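Local coordinates for cryptochrome DASH, chloroplastic/mitochondrial (Arabidopsis thaliana, PDB 2J4D), which repairs cyclobutane pyrimidine dimers in single-stranded DNA as an FAD-dependent photolyase, binds DNA without sequence preference and may also act as a photoreceptor, at residues 390-395 and 455-460; 379-384 and 465-470; 274-279 and 323-328. One frame throughout, in Å; residues are numbered along the deposited sequence.

In the fold
The three contacts are all tied to the helical FAD-binding part of this class-1 photolyase fold. Contact 1 is a surface contact and contact 2 a buried one, yet they share neighbours: helix 374-386 is followed by helix 391-404, and helix 450-457 by helix 462-467, so the two successive pairs meet in reverse order, the inner two in contact 1 and the outer two in contact 2. Contact 3, partly buried, brings the turn after helix 272-275 to helix 317-339. Chemistry follows place: a guanidinium stacked on a tyrosine in contact 1, an indole lying on a helix backbone in contact 2, and a charge pair beside the cofactor in contact 3. Segments of contacts 1 and 3 touch FAD.

Contact 1: residues 390-395 and 455-460; sequences SNRGRQ and QNYDPE. With FAD (flavin-adenine dinucleotide), chain C.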
loop_
_atom_site.group_PDB
_atom_site.type_symbol
_atom_site.label_atom_id
_atom_site.label_comp_id
_atom_site.label_asym_id
_atom_site.label_seq_id
_atom_site.Cartn_x
_atom_site.Cartn_y
_atom_site.Cartn_z
ATOM N N SER A 390 7.765 -0.467 10.950
ATOM C CA SER A 390 6.845 -1.401 11.604
ATOM C C SER A 390 5.619 -0.637 12.076
ATOM O O SER A 390 5.686 0.571 12.308
ATOM C CB SER A 390 7.497 -2.071 12.822
ATOM O OG SER A 390 7.723 -1.124 13.852
ATOM N N ASN A 391 4.503 -1.346 12.225
ATOM C CA ASN A 391 3.276 -0.715 12.689
ATOM C C ASN A 391 3.498 -0.078 14.066
ATOM O O ASN A 391 3.026 1.027 14.337
ATOM C CB ASN A 391 2.153 -1.749 12.771
ATOM C CG ASN A 391 0.866 -1.159 13.321
ATOM O OD1 ASN A 391 0.321 -0.201 12.768
ATOM N ND2 ASN A 391 0.381 -1.719 14.424
ATOM N N ARG A 392 4.215 -0.782 14.938
ATOM C CA ARG A 392 4.498 -0.270 16.279
ATOM C C ARG A 392 5.292 1.038 16.166
ATOM O O ARG A 392 4.987 2.022 16.830
ATOM C CB ARG A 392 5.288 -1.322 17.072
ATOM C CG ARG A 392 5.822 -0.873 18.431
ATOM C CD ARG A 392 4.721 -0.362 19.344
ATOM N NE ARG A 392 3.541 -1.224 19.313
ATOM C CZ ARG A 392 2.454 -1.022 20.051
ATOM N NH1 ARG A 392 2.401 0.009 20.884
ATOM N NH2 ARG A 392 1.408 -1.840 19.946
ATOM N N GLY A 393 6.300 1.047 15.300
ATOM C CA GLY A 393 7.099 2.246 15.121
ATOM C C GLY A 393 6.296 3.426 14.605
ATOM O O GLY A 393 6.467 4.557 15.077
ATOM N N ARG A 394 5.417 3.174 13.636
ATOM C CA ARG A 394 4.601 4.242 13.071
ATOM C C ARG A 394 3.704 4.876 14.127
ATOM O O ARG A 394 3.522 6.092 14.147
ATOM C CB ARG A 394 3.733 3.709 11.923
ATOM C CG ARG A 394 4.521 3.101 10.786
ATOM C CD ARG A 394 3.620 2.720 9.591
ATOM N NE ARG A 394 4.236 1.662 8.794
ATOM C CZ ARG A 394 3.947 1.398 7.524
ATOM N NH1 ARG A 394 3.041 2.125 6.879
ATOM N NH2 ARG A 394 4.557 0.388 6.904
ATOM N N GLN A 395 3.120 4.056 14.996
ATOM C CA GLN A 395 2.263 4.599 16.039
ATOM C C GLN A 395 3.090 5.472 16.994
ATOM O O GLN A 395 2.653 6.545 17.414
ATOM C CB GLN A 395 1.601 3.470 16.833
ATOM C CG GLN A 395 0.707 2.556 16.006
ATOM C CD GLN A 395 -0.024 1.557 16.874
ATOM O OE1 GLN A 395 -0.949 1.912 17.599
ATOM N NE2 GLN A 395 0.402 0.302 16.820
ATOM N N GLN A 455 10.925 -0.172 26.508
ATOM C CA GLN A 455 11.041 -1.297 27.425
ATOM C C GLN A 455 10.182 -2.476 26.994
ATOM O O GLN A 455 10.615 -3.626 27.072
ATOM C CB GLN A 455 10.652 -0.854 28.839
ATOM C CG GLN A 455 10.834 -1.919 29.905
ATOM C CD GLN A 455 12.211 -2.565 29.869
ATOM O OE1 GLN A 455 13.207 -1.923 29.523
ATOM N NE2 GLN A 455 12.274 -3.840 30.241
ATOM N N ASN A 456 8.972 -2.194 26.523
ATOM C CA ASN A 456 8.078 -3.268 26.105
ATOM C C ASN A 456 8.373 -3.862 24.742
ATOM O O ASN A 456 8.191 -5.064 24.540
ATOM C CB ASN A 456 6.622 -2.796 26.115
ATOM C CG ASN A 456 6.163 -2.360 27.490
ATOM O OD1 ASN A 456 6.659 -2.852 28.503
ATOM N ND2 ASN A 456 5.200 -1.443 27.535
ATOM N N TYR A 457 8.846 -3.042 23.809
ATOM C CA TYR A 457 9.085 -3.544 22.465
ATOM C C TYR A 457 10.526 -3.643 21.978
ATOM O O TYR A 457 10.775 -4.206 20.913
ATOM C CB TYR A 457 8.232 -2.736 21.492
ATOM C CG TYR A 457 6.770 -2.795 21.871
ATOM C CD1 TYR A 457 6.055 -3.988 21.765
ATOM C CD2 TYR A 457 6.119 -1.681 22.395
ATOM C CE1 TYR A 457 4.730 -4.070 22.174
ATOM C CE2 TYR A 457 4.790 -1.752 22.812
ATOM C CZ TYR A 457 4.103 -2.952 22.698
ATOM O OH TYR A 457 2.790 -3.036 23.104
ATOM N N ASP A 458 11.470 -3.107 22.747
ATOM C CA ASP A 458 12.891 -3.189 22.388
ATOM C C ASP A 458 13.709 -3.189 23.680
ATOM O O ASP A 458 14.629 -2.386 23.851
ATOM C CB ASP A 458 13.295 -2.005 21.505
ATOM C CG ASP A 458 14.692 -2.162 20.923
ATOM O OD1 ASP A 458 15.072 -3.302 20.578
ATOM O OD2 ASP A 458 15.405 -1.149 20.794
ATOM N N PRO A 459 13.385 -4.111 24.603
ATOM C CA PRO A 459 14.056 -4.248 25.902
ATOM C C PRO A 459 15.577 -4.348 25.847
ATOM O O PRO A 459 16.266 -3.755 26.675
ATOM C CB PRO A 459 13.404 -5.495 26.496
ATOM C CG PRO A 459 13.080 -6.312 25.291
ATOM C CD PRO A 459 12.506 -5.268 24.354
ATOM N N GLU A 460 16.096 -5.091 24.878
ATOM C CA GLU A 460 17.540 -5.256 24.735
ATOM C C GLU A 460 18.176 -4.154 23.882
ATOM O O GLU A 460 19.397 -4.130 23.688
ATOM C CB GLU A 460 17.853 -6.619 24.114
ATOM C CG GLU A 460 17.210 -7.803 24.821
ATOM C CD GLU A 460 17.509 -7.825 26.305
ATOM O OE1 GLU A 460 16.625 -7.444 27.103
ATOM O OE2 GLU A 460 18.635 -8.218 26.674
HETATM P PA FAD C . 0.763 -6.836 9.222
HETATM O O1A FAD C . 1.367 -8.054 8.646
HETATM O O2A FAD C . 0.713 -6.661 10.693
HETATM O O5B FAD C . -0.741 -6.661 8.680
HETATM C C5B FAD C . -1.175 -7.338 7.479
HETATM C C4B FAD C . -1.880 -6.315 6.582
HETATM O O4B FAD C . -2.979 -5.762 7.304
HETATM C C3B FAD C . -1.026 -5.123 6.166
HETATM O O3B FAD C . -0.159 -5.421 5.084
HETATM C C2B FAD C . -2.082 -4.103 5.869
HETATM O O2B FAD C . -2.588 -4.130 4.553
HETATM C C1B FAD C . -3.145 -4.381 6.946
HETATM N N9A FAD C . -3.034 -3.562 8.172
HETATM C C8A FAD C . -2.428 -3.903 9.365
HETATM N N7A FAD C . -2.511 -2.940 10.273
HETATM C C5A FAD C . -3.207 -1.928 9.648
HETATM C C6A FAD C . -3.607 -0.643 10.085
HETATM N N6A FAD C . -3.379 -0.156 11.297
HETATM N N1A FAD C . -4.299 0.147 9.181
HETATM C C2A FAD C . -4.559 -0.317 7.914
HETATM N N3A FAD C . -4.203 -1.533 7.434
HETATM C C4A FAD C . -3.520 -2.294 8.332
HETATM N N1 FAD C . -0.574 0.928 6.075
HETATM C C2 FAD C . -0.600 0.996 4.698
HETATM O O2 FAD C . -0.903 0.027 4.026
HETATM N N3 FAD C . -0.268 2.214 4.086
HETATM C C4 FAD C . 0.093 3.365 4.784
HETATM O O4 FAD C . 0.381 4.415 4.181
HETATM C C4X FAD C . 0.119 3.286 6.198
HETATM N N5 FAD C . 0.473 4.395 6.983
HETATM C C5X FAD C . 0.387 4.343 8.375
HETATM C C6 FAD C . 0.622 5.486 9.150
HETATM C C7 FAD C . 0.545 5.469 10.562
HETATM C C7M FAD C . 0.807 6.737 11.337
HETATM C C8 FAD C . 0.212 4.226 11.214
HETATM C C8M FAD C . 0.107 4.110 12.726
HETATM C C9 FAD C . -0.028 3.071 10.445
HETATM C C9A FAD C . 0.052 3.099 9.021
HETATM N N10 FAD C . -0.184 1.943 8.218
HETATM C C10 FAD C . -0.220 2.044 6.810
HETATM C "C1'" FAD C . -0.783 0.713 8.831
HETATM C "C2'" FAD C . 0.200 -0.371 9.317
HETATM O "O2'" FAD C . 1.185 0.214 10.151
HETATM C "C3'" FAD C . 0.870 -1.039 8.119
HETATM O "O3'" FAD C . -0.119 -1.579 7.220
HETATM C "C4'" FAD C . 1.799 -2.213 8.475
HETATM O "O4'" FAD C . 2.877 -1.762 9.297
HETATM C "C5'" FAD C . 2.347 -2.819 7.189
HETATM O "O5'" FAD C . 3.195 -3.928 7.495
HETATM P P FAD C . 2.753 -5.443 7.511
HETATM O O1P FAD C . 2.292 -5.725 6.142
HETATM O O2P FAD C . 3.901 -6.273 7.967
HETATM O O3P FAD C . 1.647 -5.620 8.636
#
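Arg-392 and Tyr-457 join helix 391-404 to the end of helix 450-457 through a cation-pi stack at the surface of the helical FAD-binding domain. Just ahead of the tyrosine, Asn-456 lays its CB 3.9 Å above one face of the phenol ring, near the rim. The opposite face of Tyr-457 receives the arginine: CD sits over the ring, 3.9 Å from its centroid, and the guanidinium follows, its plane turned 22° from the ring's and its CZ off-centre, 35° from the ring normal. The nearest approach is Arg-392 NH1 to Tyr-457 CE2 at 3.5 Å. Bends at chi2 (56°) and chi3 fold the arginine chain so that methylene and guanidinium both lie over the same ring. A hydrogen bond from NH1 to Gln-453 OE1, one turn earlier on helix 450-457, fixes the guanidinium further; by similarity to relatives, Arg-392 is an ATP-binding residue. Past the tyrosine the chain leaves the helix at Asp-458, whose two carboxylate oxygens accept from the backbone N atoms of Tyr-463 and Val-464 in the next helix. On the far side of helix 391-404, Arg-394 reaches the flavin, with NH1 3.2 Å from FAD C4X. That helix is N-capped by Ser-390, whose OG accepts from Gly-393 N at 3.0 Å.

Contact 2: residues 379-384 and 465-470; sequences NMKELS and AFWLQQ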
loop_
_atom_site.group_PDB
_atom_site.type_symbol
_atom_site.label_atom_id
_atom_site.label_comp_id
_atom_site.label_asym_id
_atom_site.label_seq_id
_atom_site.Cartn_x
_atom_site.Cartn_y
_atom_site.Cartn_z
ATOM N N ASN A 379 13.551 4.482 14.062
ATOM C CA ASN A 379 12.390 4.291 13.201
ATOM C C ASN A 379 12.407 5.238 12.006
ATOM O O ASN A 379 12.152 4.820 10.876
ATOM C CB ASN A 379 11.100 4.461 14.015
ATOM C CG ASN A 379 10.629 3.154 14.639
ATOM O OD1 ASN A 379 10.134 2.265 13.943
ATOM N ND2 ASN A 379 10.794 3.026 15.956
ATOM N N MET A 380 12.735 6.506 12.238
ATOM C CA MET A 380 12.761 7.468 11.140
ATOM C C MET A 380 13.882 7.145 10.157
ATOM O O MET A 380 13.761 7.393 8.955
ATOM C CB MET A 380 12.912 8.893 11.678
ATOM C CG MET A 380 11.768 9.326 12.596
ATOM S SD MET A 380 10.123 9.031 11.880
ATOM C CE MET A 380 10.180 10.179 10.467
ATOM N N LYS A 381 14.975 6.582 10.663
ATOM C CA LYS A 381 16.078 6.222 9.784
ATOM C C LYS A 381 15.660 4.984 8.980
ATOM O O LYS A 381 15.968 4.871 7.794
ATOM C CB LYS A 381 17.344 5.929 10.599
ATOM C CG LYS A 381 18.612 5.824 9.752
ATOM C CD LYS A 381 19.868 5.676 10.610
ATOM C CE LYS A 381 20.100 6.896 11.515
ATOM N NZ LYS A 381 20.387 8.169 10.779
ATOM N N GLU A 382 14.952 4.056 9.622
ATOM C CA GLU A 382 14.494 2.859 8.914
ATOM C C GLU A 382 13.632 3.297 7.730
ATOM O O GLU A 382 13.779 2.811 6.607
ATOM C CB GLU A 382 13.662 1.950 9.834
ATOM C CG GLU A 382 13.183 0.678 9.114
ATOM C CD GLU A 382 12.331 -0.239 9.974
ATOM O OE1 GLU A 382 12.288 -0.052 11.205
ATOM O OE2 GLU A 382 11.708 -1.163 9.409
ATOM N N LEU A 383 12.739 4.240 7.998
ATOM C CA LEU A 383 11.835 4.763 6.980
ATOM C C LEU A 383 12.540 5.401 5.782
ATOM O O LEU A 383 12.258 5.048 4.639
ATOM C CB LEU A 383 10.902 5.791 7.611
ATOM C CG LEU A 383 9.966 6.515 6.638
ATOM C CD1 LEU A 383 9.006 5.503 5.987
ATOM C CD2 LEU A 383 9.199 7.577 7.393
ATOM N N SER A 384 13.448 6.345 6.028
ATOM C CA SER A 384 14.128 7.003 4.913
ATOM C C SER A 384 15.106 6.085 4.170
ATOM O O SER A 384 15.422 6.319 3.011
ATOM C CB SER A 384 14.846 8.272 5.395
ATOM O OG SER A 384 15.777 7.966 6.408
ATOM N N ALA A 465 19.890 -0.326 18.219
ATOM C CA ALA A 465 21.311 -0.614 18.002
ATOM C C ALA A 465 21.598 -0.996 16.554
ATOM O O ALA A 465 22.657 -0.672 16.007
ATOM C CB ALA A 465 21.769 -1.742 18.935
ATOM N N PHE A 466 20.660 -1.701 15.933
ATOM C CA PHE A 466 20.836 -2.104 14.549
ATOM C C PHE A 466 20.864 -0.874 13.646
ATOM O O PHE A 466 21.696 -0.774 12.742
ATOM C CB PHE A 466 19.699 -3.046 14.113
ATOM C CG PHE A 466 19.718 -3.375 12.648
ATOM C CD1 PHE A 466 18.993 -2.610 11.737
ATOM C CD2 PHE A 466 20.505 -4.420 12.168
ATOM C CE1 PHE A 466 19.053 -2.875 10.369
ATOM C CE2 PHE A 466 20.575 -4.698 10.800
ATOM C CZ PHE A 466 19.847 -3.922 9.895
ATOM N N TRP A 467 19.962 0.070 13.903
ATOM C CA TRP A 467 19.869 1.277 13.085
ATOM C C TRP A 467 20.816 2.402 13.473
ATOM O O TRP A 467 21.211 3.205 12.623
ATOM C CB TRP A 467 18.427 1.799 13.081
ATOM C CG TRP A 467 17.537 0.964 12.212
ATOM C CD1 TRP A 467 16.576 0.082 12.620
ATOM C CD2 TRP A 467 17.611 0.849 10.788
ATOM N NE1 TRP A 467 16.053 -0.584 11.534
ATOM C CE2 TRP A 467 16.672 -0.133 10.398
ATOM C CE3 TRP A 467 18.385 1.479 9.803
ATOM C CZ2 TRP A 467 16.485 -0.503 9.060
ATOM C CZ3 TRP A 467 18.200 1.111 8.467
ATOM C CH2 TRP A 467 17.255 0.127 8.113
ATOM N N LEU A 468 21.171 2.464 14.749
ATOM C CA LEU A 468 22.068 3.500 15.241
ATOM C C LEU A 468 23.296 2.777 15.795
ATOM O O LEU A 468 23.470 2.659 17.007
ATOM C CB LEU A 468 21.358 4.311 16.332
ATOM C CG LEU A 468 19.974 4.839 15.911
ATOM C CD1 LEU A 468 19.262 5.486 17.087
ATOM C CD2 LEU A 468 20.131 5.831 14.773
ATOM N N GLN A 469 24.133 2.286 14.881
ATOM C CA GLN A 469 25.331 1.529 15.231
ATOM C C GLN A 469 26.203 2.078 16.357
ATOM O O GLN A 469 26.912 1.307 17.005
ATOM C CB GLN A 469 26.194 1.293 13.984
ATOM C CG GLN A 469 26.245 2.460 13.014
ATOM C CD GLN A 469 24.966 2.586 12.201
ATOM O OE1 GLN A 469 24.326 3.641 12.180
ATOM N NE2 GLN A 469 24.588 1.505 11.526
ATOM N N GLN A 470 26.164 3.385 16.604
ATOM C CA GLN A 470 26.981 3.947 17.676
ATOM C C GLN A 470 26.470 3.537 19.062
ATOM O O GLN A 470 27.060 3.914 20.079
ATOM C CB GLN A 470 27.043 5.481 17.592
ATOM C CG GLN A 470 25.742 6.199 17.893
ATOM C CD GLN A 470 24.954 6.524 16.638
ATOM O OE1 GLN A 470 24.714 5.656 15.803
ATOM N NE2 GLN A 470 24.546 7.781 16.504
#
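The indole of Trp-467, at the end of helix 462-467, lies on the backbone of helix 374-386 at Glu-382, a CH-pi contact in the interior of the helical FAD-binding domain. Glu-382 CA stands almost directly over the six-membered ring, 3.8 Å from its centroid and only 7° off the normal. The rest of the glutamate runs on along the same face: its CB is 3.7 Å from Trp-467 CE2, and its CG is 3.5 Å from Trp-467 CZ2. Because the chain is fully extended, CG anti to the backbone N (chi1 -179°), the carboxylate ends near the pyrrole side, its plane nearly parallel to the indole's, 8° apart. Its OE1 is hydrogen-bonded to Tyr-463 OH, one turn back on the tryptophan's own helix. One residue earlier, Lys-381 brings its aliphatic chain alongside the helix end, CD 3.5 Å from Trp-467 O. The tightest carbon pair lies just beyond, where Lys-381 CE presses to 3.4 Å from Leu-468 CD2. An alanine in place of Trp-467 is likely to open a gap over Glu-382 and leave its methylenes without their flat cover. Farther out, behind helix 374-386, Leu-383 packs on Trp-415, Phe-416 and Cys-419 of helix 409-419. The other indole face is covered by Phe-466, whose ring forms a cation-pi pair with Arg-244 and whose CE1 lies 3.6 Å above the plane of the Trp-467 indole.

Contact 3: residues 274-279 and 323-328; sequences ETRNGM and LFELIW. With FAD (flavin-adenine dinucleotide), chain C.
The FAD pocket of the photolyase fold is bordered here by a salt bridge between Arg-276 and Glu-325, which ties the turn after helix 272-275 to helix 317-339 next to the adenine and the pyrophosphate. The two flat groups are almost parallel, their planes 10° apart, and the carboxylate oxygen comes over a face of the guanidinium: Glu-325 OE2 is 3.3 Å from Arg-276 NE but lies well above the plane, toward its rim. Attraction is therefore by charge alone, with no N-H directed at the oxygen. Arg-276 NE is instead hydrogen-bonded to Tyr-272 OH, a hydroxyl that also bonds to FAD, so the tyrosine helps to set the guanidinium. The same guanidinium approaches the phosphate obliquely, with NE 4.3 Å from FAD O2A; two negative groups near it would probably favour its positive charge. A type I beta turn from Thr-275 to Gly-278, closed by Gly-278 N to Thr-275 O at 2.8 Å, presents the arginine. On the helix, Glu-325 has CG anti to its carbonyl carbon and a bend at chi2 (-57°) that turns the carboxylate between arginine and cofactor. Its CB packs 3.5 Å from FAD O4B on the ribose, while OE2 also lies at the edge of the Phe-324 ring. The other oxygen, Glu-325 OE1, stands 3.1 Å from FAD N7A of the adenine.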
loop_
_atom_site.group_PDB
_atom_site.type_symbol
_atom_site.label_atom_id
_atom_site.label_comp_id
_atom_site.label_asym_id
_atom_site.label_seq_id
_atom_site.Cartn_x
_atom_site.Cartn_y
_atom_site.Cartn_z
ATOM N N GLU A 274 1.601 -13.226 17.914
ATOM C CA GLU A 274 2.564 -13.086 19.005
ATOM C C GLU A 274 3.759 -12.207 18.622
ATOM O O GLU A 274 4.423 -11.645 19.491
ATOM C CB GLU A 274 3.092 -14.462 19.421
ATOM C CG GLU A 274 2.043 -15.570 19.447
ATOM C CD GLU A 274 2.658 -16.960 19.601
ATOM O OE1 GLU A 274 1.945 -17.961 19.364
ATOM O OE2 GLU A 274 3.852 -17.056 19.960
ATOM N N THR A 275 4.026 -12.076 17.327
ATOM C CA THR A 275 5.186 -11.307 16.875
ATOM C C THR A 275 4.931 -9.979 16.171
ATOM O O THR A 275 5.858 -9.186 16.006
ATOM C CB THR A 275 6.024 -12.144 15.913
ATOM O OG1 THR A 275 5.273 -12.361 14.713
ATOM C CG2 THR A 275 6.354 -13.504 16.529
ATOM N N ARG A 276 3.686 -9.730 15.767
ATOM C CA ARG A 276 3.350 -8.522 15.011
ATOM C C ARG A 276 3.750 -7.163 15.579
ATOM O O ARG A 276 3.703 -6.165 14.864
ATOM C CB ARG A 276 1.855 -8.510 14.671
ATOM C CG ARG A 276 0.920 -8.460 15.867
ATOM C CD ARG A 276 -0.520 -8.279 15.390
ATOM N NE ARG A 276 -0.691 -6.995 14.713
ATOM C CZ ARG A 276 -0.733 -5.824 15.341
ATOM N NH1 ARG A 276 -0.629 -5.777 16.664
ATOM N NH2 ARG A 276 -0.857 -4.698 14.649
ATOM N N ASN A 277 4.140 -7.104 16.848
ATOM C CA ASN A 277 4.565 -5.831 17.419
ATOM C C ASN A 277 6.078 -5.682 17.402
ATOM O O ASN A 277 6.626 -4.782 18.038
ATOM C CB ASN A 277 4.052 -5.665 18.844
ATOM C CG ASN A 277 2.642 -5.127 18.884
ATOM O OD1 ASN A 277 1.721 -5.803 19.340
ATOM N ND2 ASN A 277 2.462 -3.903 18.399
ATOM N N GLY A 278 6.746 -6.574 16.681
ATOM C CA GLY A 278 8.193 -6.498 16.574
ATOM C C GLY A 278 8.554 -5.310 15.696
ATOM O O GLY A 278 7.670 -4.686 15.101
ATOM N N MET A 279 9.840 -4.985 15.606
ATOM C CA MET A 279 10.260 -3.852 14.787
ATOM C C MET A 279 11.463 -4.191 13.926
ATOM O O MET A 279 11.736 -3.517 12.932
ATOM C CB MET A 279 10.604 -2.650 15.670
ATOM C CG MET A 279 9.456 -2.140 16.530
ATOM S SD MET A 279 9.858 -0.591 17.379
ATOM C CE MET A 279 10.901 -1.227 18.696
ATOM N N LEU A 323 -6.346 -11.710 9.281
ATOM C CA LEU A 323 -7.599 -11.250 8.685
ATOM C C LEU A 323 -8.118 -10.041 9.444
ATOM O O LEU A 323 -8.668 -9.115 8.858
ATOM C CB LEU A 323 -8.638 -12.370 8.695
ATOM C CG LEU A 323 -8.200 -13.621 7.939
ATOM C CD1 LEU A 323 -9.340 -14.622 7.914
ATOM C CD2 LEU A 323 -7.783 -13.249 6.516
ATOM N N PHE A 324 -7.943 -10.060 10.760
ATOM C CA PHE A 324 -8.349 -8.945 11.614
ATOM C C PHE A 324 -7.648 -7.673 11.095
ATOM O O PHE A 324 -8.263 -6.607 10.964
ATOM C CB PHE A 324 -7.903 -9.245 13.057
ATOM C CG PHE A 324 -8.223 -8.164 14.051
ATOM C CD1 PHE A 324 -9.437 -8.151 14.725
ATOM C CD2 PHE A 324 -7.290 -7.170 14.338
ATOM C CE1 PHE A 324 -9.720 -7.161 15.672
ATOM C CE2 PHE A 324 -7.564 -6.176 15.280
ATOM C CZ PHE A 324 -8.779 -6.172 15.947
ATOM N N GLU A 325 -6.358 -7.784 10.797
ATOM C CA GLU A 325 -5.617 -6.619 10.321
ATOM C C GLU A 325 -6.049 -6.177 8.915
ATOM O O GLU A 325 -6.075 -4.976 8.613
ATOM C CB GLU A 325 -4.113 -6.897 10.362
ATOM C CG GLU A 325 -3.546 -7.146 11.769
ATOM C CD GLU A 325 -3.802 -6.006 12.760
ATOM O OE1 GLU A 325 -3.943 -4.841 12.334
ATOM O OE2 GLU A 325 -3.843 -6.278 13.979
ATOM N N LEU A 326 -6.397 -7.135 8.058
ATOM C CA LEU A 326 -6.846 -6.793 6.713
ATOM C C LEU A 326 -8.185 -6.072 6.792
ATOM O O LEU A 326 -8.517 -5.274 5.912
ATOM C CB LEU A 326 -6.978 -8.047 5.839
ATOM C CG LEU A 326 -5.653 -8.611 5.321
ATOM C CD1 LEU A 326 -5.887 -9.936 4.597
ATOM C CD2 LEU A 326 -5.007 -7.575 4.385
ATOM N N ILE A 327 -8.956 -6.357 7.843
ATOM C CA ILE A 327 -10.245 -5.696 8.030
ATOM C C ILE A 327 -10.002 -4.233 8.406
ATOM O O ILE A 327 -10.819 -3.362 8.105
ATOM C CB ILE A 327 -11.097 -6.417 9.110
ATOM C CG1 ILE A 327 -11.472 -7.812 8.594
ATOM C CG2 ILE A 327 -12.374 -5.633 9.401
ATOM C CD1 ILE A 327 -12.253 -8.653 9.580
ATOM N N TRP A 328 -8.871 -3.961 9.052
ATOM C CA TRP A 328 -8.520 -2.588 9.398
ATOM C C TRP A 328 -8.261 -1.842 8.089
ATOM O O TRP A 328 -8.619 -0.671 7.949
ATOM C CB TRP A 328 -7.257 -2.535 10.271
ATOM C CG TRP A 328 -7.543 -2.414 11.747
ATOM C CD1 TRP A 328 -7.410 -3.392 12.700
ATOM C CD2 TRP A 328 -8.022 -1.251 12.433
ATOM N NE1 TRP A 328 -7.775 -2.901 13.940
ATOM C CE2 TRP A 328 -8.153 -1.591 13.803
ATOM C CE3 TRP A 328 -8.356 0.047 12.026
ATOM C CZ2 TRP A 328 -8.599 -0.676 14.764
ATOM C CZ3 TRP A 328 -8.801 0.956 12.984
ATOM C CH2 TRP A 328 -8.917 0.587 14.338
HETATM P PA FAD C . 0.763 -6.836 9.222
HETATM O O1A FAD C . 1.367 -8.054 8.646
HETATM O O2A FAD C . 0.713 -6.661 10.693
HETATM O O5B FAD C . -0.741 -6.661 8.680
HETATM C C5B FAD C . -1.175 -7.338 7.479
HETATM C C4B FAD C . -1.880 -6.315 6.582
HETATM O O4B FAD C . -2.979 -5.762 7.304
HETATM C C3B FAD C . -1.026 -5.123 6.166
HETATM O O3B FAD C . -0.159 -5.421 5.084
HETATM C C2B FAD C . -2.082 -4.103 5.869
HETATM O O2B FAD C . -2.588 -4.130 4.553
HETATM C C1B FAD C . -3.145 -4.381 6.946
HETATM N N9A FAD C . -3.034 -3.562 8.172
HETATM C C8A FAD C . -2.428 -3.903 9.365
HETATM N N7A FAD C . -2.511 -2.940 10.273
HETATM C C5A FAD C . -3.207 -1.928 9.648
HETATM C C6A FAD C . -3.607 -0.643 10.085
HETATM N N6A FAD C . -3.379 -0.156 11.297
HETATM N N1A FAD C . -4.299 0.147 9.181
HETATM C C2A FAD C . -4.559 -0.317 7.914
HETATM N N3A FAD C . -4.203 -1.533 7.434
HETATM C C4A FAD C . -3.520 -2.294 8.332
HETATM N N1 FAD C . -0.574 0.928 6.075
HETATM C C2 FAD C . -0.600 0.996 4.698
HETATM O O2 FAD C . -0.903 0.027 4.026
HETATM N N3 FAD C . -0.268 2.214 4.086
HETATM C C4 FAD C . 0.093 3.365 4.784
HETATM O O4 FAD C . 0.381 4.415 4.181
HETATM C C4X FAD C . 0.119 3.286 6.198
HETATM N N5 FAD C . 0.473 4.395 6.983
HETATM C C5X FAD C . 0.387 4.343 8.375
HETATM C C6 FAD C . 0.622 5.486 9.150
HETATM C C7 FAD C . 0.545 5.469 10.562
HETATM C C7M FAD C . 0.807 6.737 11.337
HETATM C C8 FAD C . 0.212 4.226 11.214
HETATM C C8M FAD C . 0.107 4.110 12.726
HETATM C C9 FAD C . -0.028 3.071 10.445
HETATM C C9A FAD C . 0.052 3.099 9.021
HETATM N N10 FAD C . -0.184 1.943 8.218
HETATM C C10 FAD C . -0.220 2.044 6.810
HETATM C "C1'" FAD C . -0.783 0.713 8.831
HETATM C "C2'" FAD C . 0.200 -0.371 9.317
HETATM O "O2'" FAD C . 1.185 0.214 10.151
HETATM C "C3'" FAD C . 0.870 -1.039 8.119
HETATM O "O3'" FAD C . -0.119 -1.579 7.220
HETATM C "C4'" FAD C . 1.799 -2.213 8.475
HETATM O "O4'" FAD C . 2.877 -1.762 9.297
HETATM C "C5'" FAD C . 2.347 -2.819 7.189
HETATM O "O5'" FAD C . 3.195 -3.928 7.495
HETATM P P FAD C . 2.753 -5.443 7.511
HETATM O O1P FAD C . 2.292 -5.725 6.142
HETATM O O2P FAD C . 3.901 -6.273 7.967
HETATM O O3P FAD C . 1.647 -5.620 8.636
#